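Local coordinates for 3-oxoacyl-[acyl-carrier-protein] synthase 2 (Rickettsia rickettsii, PDB 4JGA), which probably catalyses the condensation of malonyl-acyl carrier protein with a growing acyl chain, the elongation step of bacterial fatty acid synthesis, at residues A305-D308 with A309-A313. Sequence-based numbering, arbitrary orientation.
Sequences AMRD and AMLDA
L311 lies one helical turn beyond R307, its CG 3.4 Å from R307 O and its CD1 4.3 Å from R307 CG, so the leucine branch runs beside the aliphatic part of the arginine. Here the backbone itself bonds in regular i to i+4 fashion: L311 N donates to R307 O at 3.0 Å, and D312 N to D308 O at 2.8 Å. On another side of the helix M310 folds back over the preceding turn. Its chain bends at chi3 (-68°), which brings CE to 3.7 Å from M306 O. The R307 guanidinium meets the neighbouring D308 side-on, NE and NH2 both donating to OD1, with NH2 at 2.9 Å; two bonds to a single oxygen keep the guanidinium edge-on to the carboxylate, with OD1 close to its plane. D312 turns its carboxylate elsewhere: CG is anti to the backbone N (chi1 -176°), and OD2 takes a salt bridge from R197 and a hydrogen bond from Y283 N. In the C-terminal half of this thiolase-type fold, helix 300-312 packs A305 and A309 on strand 425-432, with A305 also meeting T286 of strand 278-287, while M306 and M310 face helix 331-345.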
ATOM      1  N   ALA A 305     -17.554 -10.469   0.329  1.00  9.57           N
ATOM      2  CA  ALA A 305     -16.263 -10.785   0.931  1.00  9.13           C
ATOM      3  C   ALA A 305     -16.367 -11.986   1.876  1.00  9.37           C
ATOM      4  O   ALA A 305     -15.532 -12.885   1.836  1.00  9.22           O
ATOM      5  CB  ALA A 305     -15.708  -9.595   1.665  1.00  8.70           C
ATOM      6  N   MET A 306     -17.394 -11.981   2.724  1.00  9.73           N
ATOM      7  CA  MET A 306     -17.637 -13.100   3.627  1.00 10.27           C
ATOM      8  C   MET A 306     -17.902 -14.379   2.840  1.00 10.65           C
ATOM      9  O   MET A 306     -17.297 -15.422   3.089  1.00 10.47           O
ATOM     10  CB  MET A 306     -18.816 -12.811   4.569  1.00 10.67           C
ATOM     11  CG  MET A 306     -18.502 -11.707   5.576  1.00 10.40           C
ATOM     12  SD  MET A 306     -19.836 -11.468   6.763  1.00 11.15           S
ATOM     13  CE  MET A 306     -21.082 -10.684   5.727  1.00 11.40           C
ATOM     14  N   ARG A 307     -18.800 -14.273   1.879  1.00 11.00           N
ATOM     15  CA  ARG A 307     -19.188 -15.418   1.095  1.00 11.87           C
ATOM     16  C   ARG A 307     -17.992 -16.015   0.360  1.00 11.51           C
ATOM     17  O   ARG A 307     -17.792 -17.231   0.375  1.00 11.83           O
ATOM     18  CB  ARG A 307     -20.268 -15.029   0.089  1.00 12.63           C
ATOM     19  CG  ARG A 307     -20.830 -16.200  -0.703  1.00 13.76           C
ATOM     20  CD  ARG A 307     -21.470 -15.723  -2.000  1.00 14.46           C
ATOM     21  NE  ARG A 307     -20.482 -14.933  -2.756  1.00 14.40           N
ATOM     22  CZ  ARG A 307     -20.783 -14.145  -3.785  1.00 14.79           C
ATOM     23  NH1 ARG A 307     -22.031 -14.038  -4.208  1.00 15.67           N
ATOM     24  NH2 ARG A 307     -19.816 -13.474  -4.397  1.00 14.65           N
ATOM     25  N   ASP A 308     -17.220 -15.160  -0.289  1.00 10.78           N
ATOM     26  CA  ASP A 308     -16.042 -15.613  -1.027  1.00 10.72           C
ATOM     27  C   ASP A 308     -14.953 -16.204  -0.117  1.00 10.24           C
ATOM     28  O   ASP A 308     -14.249 -17.105  -0.507  1.00 10.11           O
ATOM     29  CB  ASP A 308     -15.430 -14.453  -1.801  1.00 10.48           C
ATOM     30  CG  ASP A 308     -16.346 -13.944  -2.928  1.00 10.99           C
ATOM     31  OD1 ASP A 308     -17.442 -14.516  -3.177  1.00 11.57           O
ATOM     32  OD2 ASP A 308     -15.919 -12.944  -3.528  1.00 11.15           O
ATOM     33  N   ALA A 309     -14.825 -15.671   1.084  1.00  9.83           N
ATOM     34  CA  ALA A 309     -13.795 -16.147   1.996  1.00  9.81           C
ATOM     35  C   ALA A 309     -14.074 -17.601   2.355  1.00 10.52           C
ATOM     36  O   ALA A 309     -13.175 -18.429   2.369  1.00 10.54           O
ATOM     37  CB  ALA A 309     -13.731 -15.274   3.232  1.00  9.45           C
ATOM     38  N   MET A 310     -15.355 -17.915   2.515  1.00 11.22           N
ATOM     39  CA  MET A 310     -15.802 -19.279   2.828  1.00 12.07           C
ATOM     40  C   MET A 310     -15.731 -20.207   1.640  1.00 12.60           C
ATOM     41  O   MET A 310     -15.315 -21.354   1.782  1.00 12.93           O
ATOM     42  CB  MET A 310     -17.204 -19.243   3.423  1.00 12.48           C
ATOM     43  CG  MET A 310     -17.209 -18.679   4.830  1.00 12.38           C
ATOM     44  SD  MET A 310     -18.823 -18.778   5.599  1.00 13.08           S
ATOM     45  CE  MET A 310     -19.786 -17.640   4.649  1.00 13.07           C
ATOM     46  N   LEU A 311     -16.091 -19.702   0.460  1.00 12.71           N
ATOM     47  CA  LEU A 311     -15.896 -20.478  -0.753  1.00 13.38           C
ATOM     48  C   LEU A 311     -14.409 -20.786  -0.986  1.00 13.19           C
ATOM     49  O   LEU A 311     -14.041 -21.903  -1.342  1.00 13.58           O
ATOM     50  CB  LEU A 311     -16.516 -19.769  -1.976  1.00 13.49           C
ATOM     51  CG  LEU A 311     -18.052 -19.715  -1.999  1.00 14.07           C
ATOM     52  CD1 LEU A 311     -18.527 -18.841  -3.158  1.00 14.17           C
ATOM     53  CD2 LEU A 311     -18.703 -21.110  -2.113  1.00 15.05           C
ATOM     54  N   ASP A 312     -13.576 -19.787  -0.793  1.00 12.74           N
ATOM     55  CA  ASP A 312     -12.123 -19.910  -0.939  1.00 12.89           C
ATOM     56  C   ASP A 312     -11.619 -20.995   0.055  1.00 13.35           C
ATOM     57  O   ASP A 312     -10.800 -21.830  -0.308  1.00 13.42           O
ATOM     58  CB  ASP A 312     -11.466 -18.536  -0.677  1.00 12.18           C
ATOM     59  CG  ASP A 312      -9.948 -18.528  -0.894  1.00 12.34           C
ATOM     60  OD1 ASP A 312      -9.509 -19.146  -1.850  1.00 12.91           O
ATOM     61  OD2 ASP A 312      -9.194 -17.911  -0.098  1.00 12.09           O
ATOM     62  N   ALA A 313     -12.182 -21.010   1.266  1.00 13.64           N
ATOM     63  CA  ALA A 313     -11.870 -22.027   2.298  1.00 14.15           C
ATOM     64  C   ALA A 313     -12.472 -23.418   2.074  1.00 15.37           C
ATOM     65  O   ALA A 313     -12.144 -24.373   2.812  1.00 15.57           O
ATOM     66  CB  ALA A 313     -12.326 -21.516   3.636  1.00 13.83           C
TER